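Local atomic coordinates of putative uncharacterized protein (Chaetomium thermophilum, PDB entry 5IJP), a protein that binds inositol hexakisphosphate through the SPX domain of Vtc4, an inositol polyphosphate sensor domain probably involved in controlling phosphate homeostasis. Residues 13-18 against 128-133; 30-35 against 52-57; 82-87 against 121-126. All coordinates share one frame; numbering follows the deposited sequence.

Interaction 1 (13-18 against 128-133)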
# COMPACT_ATOMS: atom_id res chain seq x y z
N ARG A 13 -5.48 -6.14 10.81
CA ARG A 13 -6.90 -5.84 11.06
C ARG A 13 -7.30 -4.39 10.70
O ARG A 13 -8.46 -4.14 10.38
CB ARG A 13 -7.28 -6.17 12.51
CG ARG A 13 -7.25 -7.66 12.84
CD ARG A 13 -8.63 -8.27 12.93
NE ARG A 13 -8.59 -9.64 13.45
CZ ARG A 13 -8.55 -10.73 12.70
NH1 ARG A 13 -8.55 -10.64 11.38
NH2 ARG A 13 -8.51 -11.93 13.27
N GLU A 14 -6.32 -3.46 10.74
CA GLU A 14 -6.47 -2.04 10.40
C GLU A 14 -6.77 -1.87 8.90
O GLU A 14 -7.59 -1.02 8.54
CB GLU A 14 -5.18 -1.29 10.82
CG GLU A 14 -5.01 0.13 10.27
CD GLU A 14 -6.02 1.16 10.72
OE1 GLU A 14 -6.12 1.41 11.95
OE2 GLU A 14 -6.70 1.75 9.85
N TYR A 15 -6.13 -2.69 8.04
CA TYR A 15 -6.29 -2.65 6.58
C TYR A 15 -7.05 -3.87 6.02
O TYR A 15 -7.22 -3.97 4.80
CB TYR A 15 -4.90 -2.54 5.89
CG TYR A 15 -3.97 -1.49 6.46
CD1 TYR A 15 -3.98 -0.18 5.99
CD2 TYR A 15 -3.03 -1.82 7.44
CE1 TYR A 15 -3.11 0.78 6.50
CE2 TYR A 15 -2.16 -0.87 7.96
CZ TYR A 15 -2.20 0.43 7.48
OH TYR A 15 -1.33 1.37 7.99
N GLN A 16 -7.52 -4.78 6.91
CA GLN A 16 -8.22 -6.06 6.66
C GLN A 16 -9.11 -6.12 5.40
O GLN A 16 -8.98 -7.07 4.62
CB GLN A 16 -9.04 -6.47 7.89
CG GLN A 16 -9.26 -7.98 8.01
CD GLN A 16 -10.21 -8.40 9.11
OE1 GLN A 16 -10.58 -7.62 10.01
NE2 GLN A 16 -10.63 -9.66 9.09
N TRP A 17 -10.02 -5.14 5.21
CA TRP A 17 -10.96 -5.11 4.08
C TRP A 17 -10.46 -4.31 2.86
O TRP A 17 -11.25 -4.07 1.94
CB TRP A 17 -12.32 -4.56 4.55
CG TRP A 17 -13.02 -5.41 5.56
CD1 TRP A 17 -12.94 -5.29 6.92
CD2 TRP A 17 -13.94 -6.47 5.30
NE1 TRP A 17 -13.75 -6.22 7.52
CE2 TRP A 17 -14.38 -6.97 6.56
CE3 TRP A 17 -14.44 -7.07 4.13
CZ2 TRP A 17 -15.29 -8.03 6.67
CZ3 TRP A 17 -15.35 -8.11 4.25
CH2 TRP A 17 -15.76 -8.58 5.50
N HIS A 18 -9.18 -3.93 2.83
CA HIS A 18 -8.63 -3.10 1.75
C HIS A 18 -7.44 -3.73 0.98
O HIS A 18 -6.87 -3.06 0.12
CB HIS A 18 -8.27 -1.71 2.28
CG HIS A 18 -9.43 -1.02 2.92
ND1 HIS A 18 -9.72 -1.18 4.26
CD2 HIS A 18 -10.36 -0.21 2.37
CE1 HIS A 18 -10.80 -0.46 4.49
NE2 HIS A 18 -11.23 0.15 3.38
N HIS A 128 5.84 2.25 9.05
CA HIS A 128 6.33 0.92 8.67
C HIS A 128 5.18 -0.03 8.32
O HIS A 128 5.29 -0.77 7.34
CB HIS A 128 7.24 0.33 9.76
CG HIS A 128 7.69 -1.07 9.49
ND1 HIS A 128 7.29 -2.12 10.30
CD2 HIS A 128 8.48 -1.55 8.50
CE1 HIS A 128 7.86 -3.20 9.78
NE2 HIS A 128 8.58 -2.91 8.70
N ASP A 129 4.08 0.00 9.10
CA ASP A 129 2.89 -0.82 8.87
C ASP A 129 2.18 -0.41 7.58
O ASP A 129 1.65 -1.27 6.88
CB ASP A 129 1.93 -0.78 10.07
CG ASP A 129 2.41 -1.55 11.29
OD1 ASP A 129 2.96 -2.66 11.12
OD2 ASP A 129 2.20 -1.06 12.42
N LEU A 130 2.20 0.90 7.25
CA LEU A 130 1.62 1.44 6.02
C LEU A 130 2.55 1.09 4.84
O LEU A 130 2.05 0.73 3.77
CB LEU A 130 1.40 2.96 6.12
CG LEU A 130 0.87 3.69 4.87
CD1 LEU A 130 -0.56 3.29 4.54
CD2 LEU A 130 0.95 5.18 5.04
N ALA A 131 3.88 1.16 5.06
CA ALA A 131 4.91 0.81 4.08
C ALA A 131 4.82 -0.68 3.73
O ALA A 131 5.02 -1.04 2.57
CB ALA A 131 6.29 1.14 4.61
N LYS A 132 4.48 -1.53 4.74
CA LYS A 132 4.28 -2.97 4.59
C LYS A 132 3.04 -3.23 3.73
O LYS A 132 3.07 -4.13 2.89
CB LYS A 132 4.10 -3.64 5.97
CG LYS A 132 5.29 -4.49 6.41
CD LYS A 132 5.16 -5.95 5.96
CE LYS A 132 6.11 -6.88 6.69
NZ LYS A 132 7.53 -6.69 6.26
N PHE A 133 1.97 -2.42 3.92
CA PHE A 133 0.72 -2.48 3.16
C PHE A 133 0.97 -2.08 1.71
O PHE A 133 0.48 -2.76 0.81
CB PHE A 133 -0.37 -1.61 3.82
CG PHE A 133 -1.67 -1.50 3.05
CD1 PHE A 133 -2.59 -2.55 3.05
CD2 PHE A 133 -1.99 -0.35 2.34
CE1 PHE A 133 -3.79 -2.44 2.35
CE2 PHE A 133 -3.19 -0.25 1.64
CZ PHE A 133 -4.09 -1.29 1.65

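Interaction 2 (30-35 against 52-57)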
# COMPACT_ATOMS: atom_id res chain seq x y z
N LYS A 30 -9.35 -17.70 -14.97
CA LYS A 30 -9.76 -19.06 -15.33
C LYS A 30 -11.15 -19.06 -15.99
O LYS A 30 -11.51 -20.04 -16.65
CB LYS A 30 -9.76 -19.97 -14.08
CG LYS A 30 -8.44 -20.04 -13.31
CD LYS A 30 -7.48 -21.09 -13.86
CE LYS A 30 -6.17 -21.09 -13.11
NZ LYS A 30 -5.22 -22.09 -13.66
N ARG A 31 -11.91 -17.97 -15.82
CA ARG A 31 -13.27 -17.80 -16.35
C ARG A 31 -13.29 -17.20 -17.77
O ARG A 31 -13.89 -16.14 -17.99
CB ARG A 31 -14.15 -17.01 -15.37
CG ARG A 31 -14.60 -17.81 -14.16
CD ARG A 31 -15.44 -16.98 -13.20
NE ARG A 31 -14.62 -16.09 -12.38
CZ ARG A 31 -15.09 -15.32 -11.40
NH1 ARG A 31 -16.38 -15.34 -11.09
NH2 ARG A 31 -14.27 -14.54 -10.70
N ALA A 32 -12.65 -17.89 -18.74
CA ALA A 32 -12.62 -17.48 -20.14
C ALA A 32 -13.93 -17.91 -20.83
O ALA A 32 -14.45 -18.98 -20.52
CB ALA A 32 -11.43 -18.11 -20.84
N SER A 33 -14.46 -17.06 -21.73
CA SER A 33 -15.74 -17.32 -22.40
C SER A 33 -15.67 -17.41 -23.95
O SER A 33 -16.71 -17.35 -24.61
CB SER A 33 -16.78 -16.28 -21.98
OG SER A 33 -16.37 -14.97 -22.33
N GLY A 34 -14.46 -17.59 -24.49
CA GLY A 34 -14.25 -17.70 -25.93
C GLY A 34 -14.34 -19.10 -26.49
O GLY A 34 -14.90 -19.99 -25.83
N PRO A 35 -13.80 -19.36 -27.71
CA PRO A 35 -13.88 -20.72 -28.27
C PRO A 35 -12.96 -21.71 -27.56
O PRO A 35 -11.93 -21.31 -27.02
CB PRO A 35 -13.48 -20.52 -29.74
CG PRO A 35 -12.62 -19.31 -29.74
CD PRO A 35 -13.11 -18.43 -28.63
N GLU A 52 -11.98 -10.26 -25.84
CA GLU A 52 -12.01 -8.82 -25.60
C GLU A 52 -12.97 -8.52 -24.44
O GLU A 52 -12.69 -7.63 -23.63
CB GLU A 52 -12.47 -8.10 -26.88
CG GLU A 52 -12.22 -6.60 -26.89
CD GLU A 52 -12.89 -5.87 -28.03
OE1 GLU A 52 -14.12 -5.65 -27.96
OE2 GLU A 52 -12.19 -5.50 -29.00
N ASP A 53 -14.09 -9.27 -24.36
CA ASP A 53 -15.11 -9.16 -23.31
C ASP A 53 -14.56 -9.64 -21.96
O ASP A 53 -14.88 -9.04 -20.93
CB ASP A 53 -16.38 -9.94 -23.68
CG ASP A 53 -17.03 -9.51 -24.98
OD1 ASP A 53 -17.27 -8.30 -25.16
OD2 ASP A 53 -17.35 -10.40 -25.81
N ASP A 54 -13.74 -10.71 -21.97
CA ASP A 54 -13.10 -11.26 -20.77
C ASP A 54 -12.05 -10.28 -20.26
O ASP A 54 -11.90 -10.12 -19.04
CB ASP A 54 -12.44 -12.62 -21.08
CG ASP A 54 -13.40 -13.75 -21.41
OD1 ASP A 54 -14.40 -13.92 -20.68
OD2 ASP A 54 -13.11 -14.51 -22.36
N GLU A 55 -11.33 -9.61 -21.19
CA GLU A 55 -10.30 -8.61 -20.93
C GLU A 55 -10.90 -7.36 -20.28
O GLU A 55 -10.35 -6.87 -19.30
CB GLU A 55 -9.56 -8.26 -22.23
CG GLU A 55 -8.33 -7.39 -22.04
CD GLU A 55 -7.09 -8.04 -21.46
OE1 GLU A 55 -6.98 -9.29 -21.50
OE2 GLU A 55 -6.19 -7.29 -21.01
N SER A 56 -12.04 -6.86 -20.82
CA SER A 56 -12.76 -5.69 -20.31
C SER A 56 -13.27 -5.91 -18.89
O SER A 56 -13.25 -4.98 -18.08
CB SER A 56 -13.92 -5.33 -21.24
OG SER A 56 -13.46 -5.00 -22.54
N ARG A 57 -13.71 -7.15 -18.59
CA ARG A 57 -14.21 -7.58 -17.28
C ARG A 57 -13.06 -7.61 -16.25
O ARG A 57 -13.25 -7.15 -15.12
CB ARG A 57 -14.88 -8.96 -17.40
CG ARG A 57 -15.54 -9.47 -16.11
CD ARG A 57 -15.97 -10.92 -16.20
NE ARG A 57 -14.83 -11.84 -16.32
CZ ARG A 57 -14.59 -12.59 -17.39
NH1 ARG A 57 -15.41 -12.55 -18.44
NH2 ARG A 57 -13.53 -13.39 -17.42

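Interaction 3 (82-87 against 121-126)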
# COMPACT_ATOMS: atom_id res chain seq x y z
N ARG A 82 -0.98 14.32 9.74
CA ARG A 82 -1.69 15.11 10.75
C ARG A 82 -1.09 14.80 12.13
O ARG A 82 -0.89 15.73 12.92
CB ARG A 82 -3.20 14.78 10.71
CG ARG A 82 -4.06 15.61 11.66
CD ARG A 82 -5.38 14.91 11.97
NE ARG A 82 -5.19 13.69 12.76
CZ ARG A 82 -6.08 12.71 12.86
NH1 ARG A 82 -5.82 11.64 13.60
NH2 ARG A 82 -7.24 12.79 12.22
N ARG A 83 -0.78 13.51 12.40
CA ARG A 83 -0.17 13.03 13.64
C ARG A 83 1.24 13.59 13.82
O ARG A 83 1.64 13.89 14.95
CB ARG A 83 -0.15 11.50 13.70
CG ARG A 83 -1.45 10.88 14.20
CD ARG A 83 -1.30 9.39 14.44
NE ARG A 83 -0.60 9.10 15.69
CZ ARG A 83 -0.22 7.89 16.08
NH1 ARG A 83 -0.47 6.83 15.32
NH2 ARG A 83 0.42 7.73 17.23
N ILE A 84 1.99 13.74 12.71
CA ILE A 84 3.35 14.31 12.70
C ILE A 84 3.27 15.81 13.01
O ILE A 84 4.02 16.28 13.87
CB ILE A 84 4.11 13.99 11.37
CG1 ILE A 84 4.48 12.49 11.30
CG2 ILE A 84 5.37 14.86 11.20
CD1 ILE A 84 4.81 11.94 9.91
N ALA A 85 2.34 16.53 12.35
CA ALA A 85 2.11 17.97 12.51
C ALA A 85 1.78 18.38 13.95
O ALA A 85 2.29 19.40 14.41
CB ALA A 85 1.01 18.43 11.56
N VAL A 86 0.93 17.59 14.65
CA VAL A 86 0.55 17.87 16.04
C VAL A 86 1.69 17.53 17.01
O VAL A 86 1.87 18.23 18.00
CB VAL A 86 -0.81 17.26 16.48
CG1 VAL A 86 -1.98 17.93 15.76
CG2 VAL A 86 -0.85 15.75 16.31
N SER A 87 2.48 16.47 16.71
CA SER A 87 3.61 16.04 17.53
C SER A 87 4.81 16.98 17.37
O SER A 87 5.54 17.20 18.33
CB SER A 87 4.01 14.61 17.20
OG SER A 87 2.95 13.71 17.49
N SER A 121 7.41 7.23 18.37
CA SER A 121 7.78 5.86 17.98
C SER A 121 6.58 5.08 17.44
O SER A 121 6.75 4.21 16.58
CB SER A 121 8.41 5.11 19.15
OG SER A 121 7.53 5.03 20.26
N ASP A 122 5.36 5.41 17.93
CA ASP A 122 4.10 4.81 17.50
C ASP A 122 3.79 5.22 16.06
O ASP A 122 3.25 4.42 15.30
CB ASP A 122 2.96 5.23 18.44
CG ASP A 122 1.68 4.44 18.24
OD1 ASP A 122 0.77 4.95 17.55
OD2 ASP A 122 1.59 3.31 18.78
N ILE A 123 4.14 6.47 15.69
CA ILE A 123 3.95 7.01 14.34
C ILE A 123 4.93 6.31 13.38
O ILE A 123 4.53 5.94 12.28
CB ILE A 123 4.04 8.56 14.28
CG1 ILE A 123 3.15 9.22 15.36
CG2 ILE A 123 3.66 9.09 12.88
CD1 ILE A 123 3.61 10.62 15.83
N ILE A 124 6.20 6.08 13.82
CA ILE A 124 7.24 5.38 13.05
C ILE A 124 6.77 3.95 12.73
O ILE A 124 6.92 3.51 11.58
CB ILE A 124 8.63 5.41 13.77
CG1 ILE A 124 9.13 6.86 13.95
CG2 ILE A 124 9.68 4.57 13.02
CD1 ILE A 124 10.07 7.08 15.12
N ALA A 125 6.17 3.26 13.72
CA ALA A 125 5.62 1.91 13.59
C ALA A 125 4.43 1.93 12.62
O ALA A 125 4.29 1.01 11.82
CB ALA A 125 5.19 1.38 14.94
N ASP A 126 3.60 3.00 12.67
CA ASP A 126 2.46 3.20 11.78
C ASP A 126 2.91 3.48 10.34
O ASP A 126 2.21 3.09 9.41
CB ASP A 126 1.54 4.32 12.31
CG ASP A 126 0.57 3.90 13.41
OD1 ASP A 126 0.90 2.96 14.17
OD2 ASP A 126 -0.51 4.52 13.52

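Interaction 1 (13-18 against 128-133)
Tyr15 reaches from the 13-18 turn onto helix 110-151, where it meets Phe133, Leu130 and the backbone at Asp129. Its CB already touches the Phe133 ring, 3.7 Å from CD1. CG and CD1 lie against one face of that ring, Tyr15 CD1 over its centre, and the two rings form an offset stack with centroids 4.7 Å apart and planes at 17°. Phe133 CB sits almost squarely above the tyrosine ring, a CH-pi contact over the same face. On the opposite face of that ring lies Glu14 CG, toward the rim. Further out, Tyr15 CE1 nears Leu130 CD1 at 4.1 Å and Tyr15 CE2 approaches Asp129 O. The hydroxyl ends against the helix backbone, with OH 3.5 Å from Leu130 CA, and has a weak hydrogen bond to Lys76 of helix 52-97. Phe133 CG lies anti to the backbone N (chi1 175°), which extends its ring toward the turn, and CZ at the ring edge meets His18 O at 3.6 Å. The type I turn from Tyr15 to His18 brings these two residues to the same phenyl ring. Together they pack the connection of the N-terminal helical hairpin (3-9 and 22-30) against the long-helix bundle of the SPX domain.

Interaction 2 (30-35 against 52-57)
The guanidinium of Arg57 carries Asp54 O over the centre of one face, 3.9 Å above the plane, and Asp54 OD1 at its edge, while Arg31 O of the opposing loop approaches obliquely, 2.8 Å from Arg57 NH2. The edge contact is a salt bridge within helix 52-97: Arg57 NH1 lies 2.8 Å from Asp54 OD1 and uses the anti lone pair of that oxygen. The arginine chain is anti to the backbone N at its first torsion and bends at chi3 (65°), which folds the guanidinium back over the preceding turn of the helix.

Ser33 meets both oxygens of the Asp54 carboxylate on their syn sides. Its backbone N donates to Asp54 OD2 over 3.0 Å in a nearly straight bond (176°), and its OG donates to Asp54 OD1 over 2.8 Å, from 33° out of the carboxylate plane. OD1 is thus gripped by both Ser33 OG and Arg57 NH1, and OD2 is also held by Thr51 OG1, just before the helix, the strongest polar partner of this aspartate. Such a set of donors would probably favour the ionised carboxylate, which is buried.

In the SPX fold this joins the end of the N-terminal helical hairpin to the start of a long bundle helix. Lys30, the first residue of 30-35, forms a salt bridge through NZ with the bound inositol hexakisphosphate, and the chain then passes along the first turn of helix 52-97 on its way to strand 36-37.

Alongside, Ala32 CA packs 3.7 Å from Asp54 OD2, and the Ala32 side chain turns away to touch Trp50. Arg57 NE makes a second salt bridge, to Asp28 of helix 22-30, an aspartate that Arg31 NH2 also approaches as a long, weak ion pair.

Interaction 3 (82-87 against 121-126)
Arg83 leaves helix 52-97 with CG anti to its carbonyl carbon, and a bend at chi3 (77°) turns the guanidinium across to Asp122 and Asp126 of helix 110-151. Asp122 CG lies anti to the backbone N, which swings its carboxylate to the same guanidinium that Asp126, one helical turn on, meets at NH1.

Arg83 grips Asp122 end-on, both terminal nitrogens going to a single oxygen. NH2 donates to Asp122 OD1 over 2.8 Å at an angle of 158°, whereas NH1 reaches the same atom at 3.2 Å and less directly. NH1 also forms a salt bridge with Asp126 OD2 at 2.9 Å, at the guanidinium edge, although that carboxylate is turned almost perpendicular to the guanidinium. Lys76 adds a long, weak ion pair to Asp126 OD2.

Over one face of the guanidinium lies Ile123, its CG1 3.6 Å from Arg83 NH2. The same isoleucine reaches deeper into the interface, CG2 meeting Ile84 CG1 at 3.8 Å and CD1 meeting Ser87 OG at 3.6 Å. Ser87 OG is tied back to Arg83 O by a hydrogen bond of its own helix, so this hydroxyl is satisfied beside an apolar neighbour. Ile84 also touches Ser177 and Leu181 of helix 171-190.

Replacing Arg83 by a leucine would probably leave Asp122 and Asp126 facing each other without the cation they share, and would uncover one side of Ile123.

The segments 82-87 and 121-126 run antiparallel, with 162° between their directions, and their axes come within 10.7 Å. Across that spacing a long arginine links the partly exposed margin while isoleucines fill the buried side, implying that charge pairing and apolar contact together hold this part of the bundle.

Overall arrangement
The three contacts follow the long axis of the bundle. Interaction 1 is the buried one, near the centre of the chain, and relies on aromatic and apolar contact. Interactions 2 and 3 are partly buried, lie on opposite sides of that centre with centres 46 Å apart, and use carboxylates: a loop serine and an intrahelical arginine in 30-35/52-57, an interhelical arginine, with added isoleucine packing, in 82-87/121-126. Helix 52-97 serves both of these, while helix 110-151 is common to interactions 1 and 3, which touch where Tyr15 OH packs 4.2 Å from Asp126 O. Interactions 1 and 2 join the N-terminal hairpin region to the long helices; interaction 3 joins the long helices to each other.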